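Local coordinates for protein alpha-galactosidase (Umbelopsis vinacea, PDB 3A5V) that hydrolyses terminal alpha-linked galactose from its substrates as a tetrameric family 27 glycoside hydrolase with a beta/alpha barrel and a C-terminal beta domain, at residues A319-V324 and F390-T395; A339-I344 and N374-D379; L363-S368 and G384-K389. All blocks are in the same frame, centred on the assembly; numbering follows the deposited sequence. Where two conformers were deposited one is given.

Interaction 1. Residues A319-V324 and F390-T395. With NAG (2-acetamido-2-deoxy-beta-D-glucopyranose), chain D; NAG (2-acetamido-2-deoxy-beta-D-glucopyranose), chain B.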
loop_
_atom_site.group_PDB
_atom_site.type_symbol
_atom_site.label_atom_id
_atom_site.label_comp_id
_atom_site.label_asym_id
_atom_site.label_seq_id
_atom_site.Cartn_x
_atom_site.Cartn_y
_atom_site.Cartn_z
ATOM N N ALA A 319 9.341 -36.353 -9.985
ATOM C CA ALA A 319 10.607 -37.106 -9.941
ATOM C C ALA A 319 10.846 -37.862 -11.263
ATOM O O ALA A 319 9.901 -38.124 -12.018
ATOM C CB ALA A 319 10.588 -38.089 -8.755
ATOM N N ASN A 320 12.108 -38.172 -11.559
ATOM C CA ASN A 320 12.449 -39.033 -12.713
ATOM C C ASN A 320 11.978 -38.492 -14.058
ATOM O O ASN A 320 11.475 -39.242 -14.924
ATOM C CB ASN A 320 11.919 -40.451 -12.492
ATOM C CG ASN A 320 12.312 -41.007 -11.145
ATOM O OD1 ASN A 320 11.471 -41.528 -10.403
ATOM N ND2 ASN A 320 13.584 -40.863 -10.794
ATOM N N ASN A 321 12.142 -37.182 -14.217
ATOM C CA ASN A 321 11.849 -36.496 -15.466
ATOM C C ASN A 321 10.372 -36.582 -15.888
ATOM O O ASN A 321 10.059 -36.519 -17.076
ATOM C CB ASN A 321 12.787 -37.028 -16.573
ATOM C CG ASN A 321 13.065 -36.015 -17.649
ATOM O OD1 ASN A 321 13.055 -34.808 -17.408
ATOM N ND2 ASN A 321 13.320 -36.504 -18.863
ATOM N N THR A 322 9.461 -36.746 -14.931
ATOM C CA THR A 322 8.038 -36.768 -15.267
ATOM C C THR A 322 7.426 -35.385 -14.972
ATOM O O THR A 322 8.101 -34.521 -14.403
ATOM C CB THR A 322 7.279 -37.915 -14.561
ATOM O OG1 THR A 322 7.358 -37.741 -13.141
ATOM C CG2 THR A 322 7.885 -39.308 -14.954
ATOM N N GLN A 323 6.177 -35.177 -15.390
ATOM C CA GLN A 323 5.535 -33.851 -15.283
ATOM C C GLN A 323 4.109 -34.007 -14.828
ATOM O O GLN A 323 3.404 -34.907 -15.299
ATOM C CB GLN A 323 5.530 -33.139 -16.645
ATOM C CG GLN A 323 5.322 -31.592 -16.609
ATOM C CD GLN A 323 6.587 -30.829 -16.202
ATOM O OE1 GLN A 323 7.644 -31.420 -16.006
ATOM N NE2 GLN A 323 6.467 -29.519 -16.047
ATOM N N VAL A 324 3.666 -33.130 -13.933
ATOM C CA VAL A 324 2.238 -33.077 -13.617
ATOM C C VAL A 324 1.614 -31.962 -14.463
ATOM O O VAL A 324 2.213 -30.895 -14.633
ATOM C CB VAL A 324 1.941 -32.920 -12.084
ATOM C CG1 VAL A 324 2.426 -31.559 -11.553
ATOM C CG2 VAL A 324 0.432 -33.101 -11.801
ATOM N N PHE A 390 2.631 -36.938 -17.154
ATOM C CA PHE A 390 3.399 -37.231 -18.365
ATOM C C PHE A 390 4.576 -38.086 -17.943
ATOM O O PHE A 390 5.331 -37.695 -17.046
ATOM C CB PHE A 390 3.881 -35.929 -19.030
ATOM C CG PHE A 390 2.819 -35.238 -19.866
ATOM C CD1 PHE A 390 1.660 -34.736 -19.277
ATOM C CD2 PHE A 390 2.991 -35.094 -21.238
ATOM C CE1 PHE A 390 0.651 -34.098 -20.059
ATOM C CE2 PHE A 390 2.020 -34.464 -22.026
ATOM C CZ PHE A 390 0.835 -33.969 -21.438
ATOM N N MET A 391 4.724 -39.251 -18.576
ATOM C CA MET A 391 5.692 -40.256 -18.122
ATOM C C MET A 391 7.112 -39.984 -18.615
ATOM O O MET A 391 8.060 -40.673 -18.249
ATOM C CB MET A 391 5.220 -41.671 -18.500
ATOM C CG MET A 391 3.859 -42.029 -17.931
ATOM S SD MET A 391 3.772 -42.018 -16.117
ATOM C CE MET A 391 4.691 -43.507 -15.765
ATOM N N ASP A 392 7.245 -38.941 -19.430
ATOM C CA ASP A 392 8.534 -38.472 -19.895
ATOM C C ASP A 392 8.402 -36.975 -20.186
ATOM O O ASP A 392 7.314 -36.392 -20.058
ATOM C CB ASP A 392 8.977 -39.248 -21.152
ATOM C CG ASP A 392 10.517 -39.339 -21.299
ATOM O OD1 ASP A 392 11.252 -38.458 -20.800
ATOM O OD2 ASP A 392 10.997 -40.315 -21.912
ATOM N N SER A 393 9.519 -36.365 -20.563
ATOM C CA SER A 393 9.601 -34.935 -20.823
ATOM C C SER A 393 9.860 -34.682 -22.306
ATOM O O SER A 393 10.539 -35.470 -22.966
ATOM C CB SER A 393 10.756 -34.351 -20.010
ATOM O OG SER A 393 10.964 -32.992 -20.332
ATOM N N ALA A 394 9.336 -33.576 -22.821
ATOM C CA ALA A 394 9.678 -33.123 -24.180
ATOM C C ALA A 394 10.922 -32.227 -24.234
ATOM O O ALA A 394 11.299 -31.760 -25.304
ATOM C CB ALA A 394 8.484 -32.420 -24.839
ATOM N N THR A 395 11.568 -32.002 -23.094
ATOM C CA THR A 395 12.696 -31.068 -23.028
ATOM C C THR A 395 13.914 -31.654 -23.769
ATOM O O THR A 395 14.236 -32.829 -23.593
ATOM C CB THR A 395 13.048 -30.689 -21.561
ATOM O OG1 THR A 395 11.946 -29.949 -20.980
ATOM C CG2 THR A 395 14.326 -29.832 -21.491
HETATM C C1 NAG D . 10.382 -43.548 -24.268
HETATM C C2 NAG D . 11.270 -43.893 -23.067
HETATM C C3 NAG D . 12.720 -43.440 -23.264
HETATM C C4 NAG D . 13.255 -43.697 -24.682
HETATM C C5 NAG D . 12.207 -43.354 -25.753
HETATM C C6 NAG D . 12.661 -43.735 -27.164
HETATM C C7 NAG D . 10.117 -43.972 -20.908
HETATM C C8 NAG D . 9.675 -43.193 -19.699
HETATM N N2 NAG D . 10.789 -43.293 -21.831
HETATM O O3 NAG D . 13.521 -44.089 -22.292
HETATM O O4 NAG D . 14.411 -42.909 -24.891
HETATM O O5 NAG D . 10.980 -44.009 -25.462
HETATM O O6 NAG D . 12.538 -45.134 -27.351
HETATM O O7 NAG D . 9.836 -45.166 -21.004
HETATM C C1 NAG B . 5.251 -43.556 -25.590
HETATM C C2 NAG B . 6.332 -43.863 -26.643
HETATM C C3 NAG B . 7.597 -44.421 -25.985
HETATM C C4 NAG B . 8.076 -43.494 -24.864
HETATM C C5 NAG B . 6.909 -43.150 -23.920
HETATM C C6 NAG B . 7.342 -42.135 -22.858
HETATM C C7 NAG B . 5.919 -44.512 -28.956
HETATM C C8 NAG B . 5.191 -45.441 -29.890
HETATM N N2 NAG B . 5.836 -44.785 -27.655
HETATM O O3 NAG B . 8.622 -44.570 -26.944
HETATM O O4 NAG B . 9.078 -44.143 -24.104
HETATM O O5 NAG B . 5.810 -42.654 -24.646
HETATM O O6 NAG B . 6.319 -41.947 -21.911
HETATM O O7 NAG B . 6.575 -43.562 -29.408
HETATM O O HOH W 1 10.743 -40.295 -17.482
#
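A chi1 of -152° swings the Asn-321 amide away from its own N-H and over Ser-393 CB, with Asn-321 OD1 3.5 Å from that carbon; the amide plane stands 75° from the Asp-392 carboxylate. Thr-322 has OG1 between its backbone N and carbonyl carbon (chi1 62°); from there the hydroxyl donates to Ala-319 O at 2.8 Å, tightening the type I' turn Ala-319 to Thr-322, while its CB rests 3.2 Å from Phe-390 O. Gln-323 and Phe-390 form an antiparallel hydrogen-bonded pair, Phe-390 N giving to Gln-323 O at 2.9 Å and Gln-323 N to Phe-390 O at 3.1 Å. One water donates to both Asn-320 O and Met-391 O. The Asp-392 carboxylate is divided: OD1 accepts from its neighbour Ser-393 N at 2.7 Å, and OD2 takes the acetamide N2 of the chain D sugar at 3.0 Å, so protein-linked glycan lies against the strand end. Ser-393 OG accepts from Thr-395 N, an ST turn. The Gln-323/Phe-390 pair joins the start of strand 322-329 to the end of strand 384-390 in the C-terminal beta domain; the Phe-390 ring meets Trp-341 of helix 341-344 edge-to-face, with Ile-358 and Val-360 of strand 358-362 against it.

Interaction 2. Residues A339-I344 and N374-D379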
loop_
_atom_site.group_PDB
_atom_site.type_symbol
_atom_site.label_atom_id
_atom_site.label_comp_id
_atom_site.label_asym_id
_atom_site.label_seq_id
_atom_site.Cartn_x
_atom_site.Cartn_y
_atom_site.Cartn_z
ATOM N N ALA A 339 -3.865 -28.585 -23.878
ATOM C CA ALA A 339 -2.528 -28.205 -23.417
ATOM C C ALA A 339 -1.541 -28.585 -24.514
ATOM O O ALA A 339 -1.583 -29.712 -25.011
ATOM C CB ALA A 339 -2.172 -28.936 -22.128
ATOM N N THR A 340 -0.681 -27.647 -24.897
ATOM C CA THR A 340 0.344 -27.916 -25.902
ATOM C C THR A 340 1.666 -28.223 -25.179
ATOM O O THR A 340 1.853 -27.833 -24.029
ATOM C CB THR A 340 0.557 -26.718 -26.838
ATOM O OG1 THR A 340 1.232 -25.673 -26.132
ATOM C CG2 THR A 340 -0.798 -26.174 -27.360
ATOM N N TRP A 341 2.564 -28.926 -25.861
ATOM C CA TRP A 341 3.875 -29.252 -25.312
ATOM C C TRP A 341 4.660 -27.961 -25.057
ATOM O O TRP A 341 5.383 -27.861 -24.051
ATOM C CB TRP A 341 4.643 -30.163 -26.294
ATOM C CG TRP A 341 4.305 -31.686 -26.283
ATOM C CD1 TRP A 341 5.142 -32.698 -26.698
ATOM C CD2 TRP A 341 3.078 -32.336 -25.866
ATOM N NE1 TRP A 341 4.515 -33.920 -26.574
ATOM C CE2 TRP A 341 3.257 -33.729 -26.057
ATOM C CE3 TRP A 341 1.847 -31.877 -25.345
ATOM C CZ2 TRP A 341 2.255 -34.667 -25.743
ATOM C CZ3 TRP A 341 0.860 -32.799 -25.025
ATOM C CH2 TRP A 341 1.062 -34.186 -25.234
ATOM N N ASP A 342 4.526 -26.970 -25.956
ATOM C CA ASP A 342 5.257 -25.717 -25.766
ATOM C C ASP A 342 4.784 -24.969 -24.505
ATOM O O ASP A 342 5.573 -24.261 -23.880
ATOM C CB ASP A 342 5.195 -24.801 -26.999
ATOM C CG ASP A 342 6.061 -25.315 -28.151
ATOM O OD1 ASP A 342 6.913 -26.223 -27.937
ATOM O OD2 ASP A 342 5.881 -24.807 -29.268
ATOM N N ASP A 343 3.507 -25.099 -24.163
ATOM C CA ASP A 343 3.010 -24.482 -22.927
ATOM C C ASP A 343 3.416 -25.280 -21.689
ATOM O O ASP A 343 3.865 -24.692 -20.706
ATOM C CB ASP A 343 1.504 -24.317 -22.972
ATOM C CG ASP A 343 1.081 -23.115 -23.823
ATOM O OD1 ASP A 343 1.883 -22.158 -23.993
ATOM O OD2 ASP A 343 -0.048 -23.142 -24.309
ATOM N N ILE A 344 3.261 -26.603 -21.743
ATOM C CA ILE A 344 3.621 -27.476 -20.612
ATOM C C ILE A 344 5.075 -27.255 -20.163
ATOM O O ILE A 344 5.357 -27.203 -18.949
ATOM C CB ILE A 344 3.326 -28.973 -20.919
ATOM C CG1 ILE A 344 1.802 -29.182 -21.050
ATOM C CG2 ILE A 344 3.904 -29.910 -19.810
ATOM C CD1 ILE A 344 1.390 -30.489 -21.788
ATOM N N ASN A 374 2.631 -33.309 -29.378
ATOM C CA ASN A 374 2.229 -31.935 -29.719
ATOM C C ASN A 374 1.262 -31.246 -28.749
ATOM O O ASN A 374 1.520 -30.122 -28.316
ATOM C CB ASN A 374 1.656 -31.866 -31.145
ATOM C CG ASN A 374 2.725 -32.044 -32.215
ATOM O OD1 ASN A 374 2.891 -33.136 -32.736
ATOM N ND2 ASN A 374 3.459 -30.976 -32.529
ATOM N N HIS A 375 0.147 -31.915 -28.442
ATOM C CA HIS A 375 -0.906 -31.335 -27.599
ATOM C C HIS A 375 -1.814 -32.463 -27.127
ATOM O O HIS A 375 -1.816 -33.555 -27.708
ATOM C CB HIS A 375 -1.754 -30.323 -28.390
ATOM C CG HIS A 375 -2.478 -30.937 -29.551
ATOM N ND1 HIS A 375 -2.083 -30.746 -30.855
ATOM C CD2 HIS A 375 -3.546 -31.770 -29.600
ATOM C CE1 HIS A 375 -2.880 -31.425 -31.661
ATOM N NE2 HIS A 375 -3.771 -32.062 -30.922
ATOM N N ILE A 376 -2.597 -32.184 -26.091
ATOM C CA ILE A 376 -3.639 -33.108 -25.669
ATOM C C ILE A 376 -4.942 -32.322 -25.445
ATOM O O ILE A 376 -4.926 -31.247 -24.845
ATOM C CB ILE A 376 -3.220 -33.875 -24.377
ATOM C CG1 ILE A 376 -4.272 -34.949 -24.013
ATOM C CG2 ILE A 376 -2.924 -32.883 -23.224
ATOM C CD1 ILE A 376 -3.808 -35.949 -22.938
ATOM N N THR A 377 -6.060 -32.861 -25.929
ATOM C CA THR A 377 -7.361 -32.224 -25.741
ATOM C C THR A 377 -8.266 -33.166 -24.951
ATOM O O THR A 377 -8.442 -34.330 -25.334
ATOM C CB THR A 377 -8.019 -31.841 -27.117
ATOM O OG1 THR A 377 -7.177 -30.905 -27.812
ATOM C CG2 THR A 377 -9.409 -31.195 -26.918
ATOM N N LEU A 378 -8.840 -32.674 -23.859
ATOM C CA LEU A 378 -9.682 -33.512 -22.986
ATOM C C LEU A 378 -10.934 -32.786 -22.525
ATOM O O LEU A 378 -10.932 -31.556 -22.387
ATOM C CB LEU A 378 -8.900 -33.948 -21.737
ATOM C CG LEU A 378 -7.678 -34.851 -21.899
ATOM C CD1 LEU A 378 -7.030 -35.046 -20.543
ATOM C CD2 LEU A 378 -8.059 -36.203 -22.506
ATOM N N ASP A 379 -11.981 -33.567 -22.252
ATOM C CA ASP A 379 -13.194 -33.066 -21.588
ATOM C C ASP A 379 -12.903 -32.735 -20.125
ATOM O O ASP A 379 -12.385 -33.569 -19.388
ATOM C CB ASP A 379 -14.286 -34.130 -21.616
ATOM C CG ASP A 379 -14.833 -34.370 -23.007
ATOM O OD1 ASP A 379 -15.232 -33.398 -23.664
ATOM O OD2 ASP A 379 -14.888 -35.543 -23.422
HETATM O O HOH W 2 3.416 -27.523 -28.765
#
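The indole of Trp-341 lies with one face over the backbone where Asn-374 leads into His-375: Asn-374 N is 3.3 Å above the ring plane, offset toward the rim, and CZ3 comes within 3.4 Å of His-375 C. Trp-341 N donates to Asn-374 O at 2.9 Å, the donor standing 41° out of the carbonyl plane. Next along, Ala-339 and Ile-376 make an antiparallel hydrogen-bonded pair, with bonds of 3.0 Å from Ala-339 N to Ile-376 O and 2.9 Å from Ile-376 N to Ala-339 O. The Ile-376 branch CG2 touches both Ala-339 CB and Trp-341 CZ3, each at 4.2 Å. Thr-340 and His-375 form the non-hydrogen-bonded pair between, their side chains on the other face of this two-stranded sheet, 335-340 with 375-380, of the C-terminal beta sandwich domain. Further out, Thr-340 is the N-cap of helix 341-344: chi1 of 72° turns OG1 to accept from Asp-343 N at 3.1 Å. Arg-356 O takes the indole NE1, which probably helps to hold the ring's rotation. A water accepts from Asp-342 N and donates to Asn-374 O, so the carbonyl just before strand 375-380 serves two N-H groups of the helix's first turn, one directly, one through water.

Interaction 3. Residues L363-S368 and G384-K389; sequences LWKQKS and GVRLLK
Leu-363 and Leu-387 bury the most surface here, where a turn leaving strand 358-362 folds over its antiparallel neighbour 384-390 in the C-terminal beta sandwich domain; a G1 beta bulge, Gln-366 and Lys-367 set against Asp-362, opens the return strand 367-372. Leu-363 N donates to Leu-387 O at 3.0 Å, nearly straight at 167°, with the donor tilted 20° from the carbonyl plane. The Leu-363 side chain slants across that of Leu-387: Leu-363 CB lies 3.9 Å from Leu-387 CD2, and the Leu-363 methyl CD2 reaches Lys-389 CB at 3.7 Å. Leu-387 has CG anti to the backbone N (chi1 171°), which leaves CB beside the indole of Trp-364, 3.6 Å from CD1, and lets CD2 touch both NE1 of that ring and Leu-363 CB. Trp-364 in turn faces the barrel: Thr-259 OG1 is bonded to NE1 and Arg-255 makes a cation-pi contact with the ring, while Leu-363 packs on Glu-289 and Val-293 of helix 288-294. The contact therefore joins the sheet to helices 251-263 and 288-294. On the opposite side of strand 384-390, Lys-365 comes close to Arg-386, whose salt bridge with Asp-362 probably offsets the nearness of the lysine charge. The Lys-365 side chain crosses that of Arg-386 at about a right angle, setting Lys-365 CE over one face of the guanidinium, 3.4 Å from Arg-386 NH2.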
loop_
_atom_site.group_PDB
_atom_site.type_symbol
_atom_site.label_atom_id
_atom_site.label_comp_id
_atom_site.label_asym_id
_atom_site.label_seq_id
_atom_site.Cartn_x
_atom_site.Cartn_y
_atom_site.Cartn_z
ATOM N N LEU A 363 -4.536 -39.483 -13.389
ATOM C CA LEU A 363 -4.272 -39.894 -12.002
ATOM C C LEU A 363 -5.518 -40.147 -11.157
ATOM O O LEU A 363 -5.493 -40.973 -10.227
ATOM C CB LEU A 363 -3.348 -38.887 -11.302
ATOM C CG LEU A 363 -1.957 -38.712 -11.927
ATOM C CD1 LEU A 363 -1.091 -37.924 -10.961
ATOM C CD2 LEU A 363 -1.282 -40.073 -12.278
ATOM N N TRP A 364 -6.602 -39.439 -11.463
ATOM C CA TRP A 364 -7.888 -39.688 -10.791
ATOM C C TRP A 364 -8.499 -41.013 -11.225
ATOM O O TRP A 364 -8.963 -41.790 -10.385
ATOM C CB TRP A 364 -8.884 -38.541 -11.033
ATOM C CG TRP A 364 -8.546 -37.337 -10.174
ATOM C CD1 TRP A 364 -8.163 -36.093 -10.610
ATOM C CD2 TRP A 364 -8.520 -37.287 -8.738
ATOM N NE1 TRP A 364 -7.916 -35.270 -9.539
ATOM C CE2 TRP A 364 -8.131 -35.970 -8.375
ATOM C CE3 TRP A 364 -8.816 -38.218 -7.722
ATOM C CZ2 TRP A 364 -8.007 -35.556 -7.037
ATOM C CZ3 TRP A 364 -8.689 -37.808 -6.377
ATOM C CH2 TRP A 364 -8.288 -36.485 -6.051
ATOM N N LYS A 365 -8.500 -41.250 -12.536
ATOM C CA LYS A 365 -9.040 -42.490 -13.114
ATOM C C LYS A 365 -8.081 -43.651 -12.895
ATOM O O LYS A 365 -8.493 -44.827 -12.926
ATOM C CB LYS A 365 -9.370 -42.291 -14.603
ATOM C CG LYS A 365 -10.534 -41.325 -14.817
ATOM C CD LYS A 365 -10.748 -40.868 -16.280
ATOM C CE LYS A 365 -11.278 -39.411 -16.321
ATOM N NZ LYS A 365 -12.662 -39.244 -15.791
ATOM N N GLN A 366 -6.819 -43.312 -12.624
ATOM C CA GLN A 366 -5.727 -44.282 -12.479
ATOM C C GLN A 366 -5.641 -45.192 -13.718
ATOM O O GLN A 366 -5.684 -46.428 -13.626
ATOM C CB GLN A 366 -5.861 -45.080 -11.178
ATOM C CG GLN A 366 -5.856 -44.214 -9.905
ATOM C CD GLN A 366 -5.815 -45.045 -8.636
ATOM O OE1 GLN A 366 -6.307 -46.173 -8.608
ATOM N NE2 GLN A 366 -5.217 -44.498 -7.584
ATOM N N LYS A 367 -5.539 -44.559 -14.883
ATOM C CA LYS A 367 -5.385 -45.296 -16.128
ATOM C C LYS A 367 -4.538 -44.516 -17.121
ATOM O O LYS A 367 -4.547 -43.275 -17.132
ATOM C CB LYS A 367 -6.742 -45.638 -16.743
ATOM C CG LYS A 367 -7.515 -44.445 -17.234
ATOM C CD LYS A 367 -8.730 -44.854 -18.053
ATOM C CE LYS A 367 -9.519 -43.616 -18.475
ATOM N NZ LYS A 367 -10.859 -43.996 -19.003
ATOM N N SER A 368 -3.809 -45.259 -17.946
ATOM C CA SER A 368 -3.081 -44.680 -19.057
ATOM C C SER A 368 -4.057 -44.172 -20.108
ATOM O O SER A 368 -5.029 -44.857 -20.444
ATOM C CB SER A 368 -2.165 -45.716 -19.703
ATOM O OG SER A 368 -1.438 -45.113 -20.767
ATOM N N GLY A 384 -14.192 -27.999 -12.781
ATOM C CA GLY A 384 -13.552 -29.310 -12.781
ATOM C C GLY A 384 -12.101 -29.282 -13.201
ATOM O O GLY A 384 -11.598 -28.249 -13.692
ATOM N N VAL A 385 -11.428 -30.413 -12.972
ATOM C CA VAL A 385 -10.028 -30.620 -13.364
ATOM C C VAL A 385 -9.849 -31.936 -14.106
ATOM O O VAL A 385 -10.641 -32.863 -13.932
ATOM C CB VAL A 385 -9.037 -30.621 -12.135
ATOM C CG1 VAL A 385 -8.846 -29.182 -11.561
ATOM C CG2 VAL A 385 -9.477 -31.649 -11.044
ATOM N N ARG A 386 -8.814 -31.997 -14.942
ATOM C CA ARG A 386 -8.204 -33.275 -15.307
ATOM C C ARG A 386 -6.760 -33.200 -14.815
ATOM O O ARG A 386 -6.062 -32.217 -15.085
ATOM C CB ARG A 386 -8.260 -33.555 -16.822
ATOM C CG ARG A 386 -9.693 -33.704 -17.392
ATOM C CD ARG A 386 -10.429 -34.948 -16.848
ATOM N NE ARG A 386 -9.839 -36.207 -17.318
ATOM C CZ ARG A 386 -10.081 -36.759 -18.511
ATOM N NH1 ARG A 386 -10.906 -36.165 -19.379
ATOM N NH2 ARG A 386 -9.494 -37.909 -18.837
ATOM N N LEU A 387 -6.346 -34.229 -14.083
ATOM C CA LEU A 387 -5.037 -34.292 -13.450
ATOM C C LEU A 387 -4.222 -35.359 -14.170
ATOM O O LEU A 387 -4.580 -36.555 -14.132
ATOM C CB LEU A 387 -5.175 -34.651 -11.956
ATOM C CG LEU A 387 -3.866 -34.967 -11.213
ATOM C CD1 LEU A 387 -2.896 -33.787 -11.263
ATOM C CD2 LEU A 387 -4.119 -35.393 -9.767
ATOM N N LEU A 388 -3.133 -34.931 -14.809
ATOM C CA LEU A 388 -2.376 -35.792 -15.709
ATOM C C LEU A 388 -0.948 -35.932 -15.250
ATOM O O LEU A 388 -0.358 -34.974 -14.705
ATOM C CB LEU A 388 -2.361 -35.216 -17.144
ATOM C CG LEU A 388 -3.715 -34.781 -17.727
ATOM C CD1 LEU A 388 -3.508 -34.062 -19.072
ATOM C CD2 LEU A 388 -4.676 -35.979 -17.862
ATOM N N LYS A 389 -0.389 -37.119 -15.485
ATOM C CA LYS A 389 1.050 -37.319 -15.366
ATOM C C LYS A 389 1.651 -37.722 -16.710
ATOM O O LYS A 389 1.231 -38.711 -17.322
ATOM C CB LYS A 389 1.373 -38.378 -14.301
ATOM C CG LYS A 389 2.887 -38.565 -14.070
ATOM C CD LYS A 389 3.135 -39.682 -13.066
ATOM C CE LYS A 389 4.627 -39.946 -12.865
ATOM N NZ LYS A 389 4.794 -41.019 -11.856
#

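In the fold
All three contacts lie in the C-terminal beta domain, on the same side of the chain's centre, with their own centres 14 to 15 Å apart. Interactions 1 and 3 share strand 384-390 of the six-stranded antiparallel sheet, whose neighbour 322-329 carries part of interaction 1; Val-324 CG2 and Leu-387 CD1 meet between them at 3.4 Å. Interaction 2 holds the separate two-stranded sheet 335-340/375-380, packed against the larger one through Leu-378 on Leu-388. Along the chain, 319-324 and 390-395 bracket everything else, while the segments of interactions 2 and 3 alternate. The result is two sheets face to face, with interaction 3 turned toward the barrel helices.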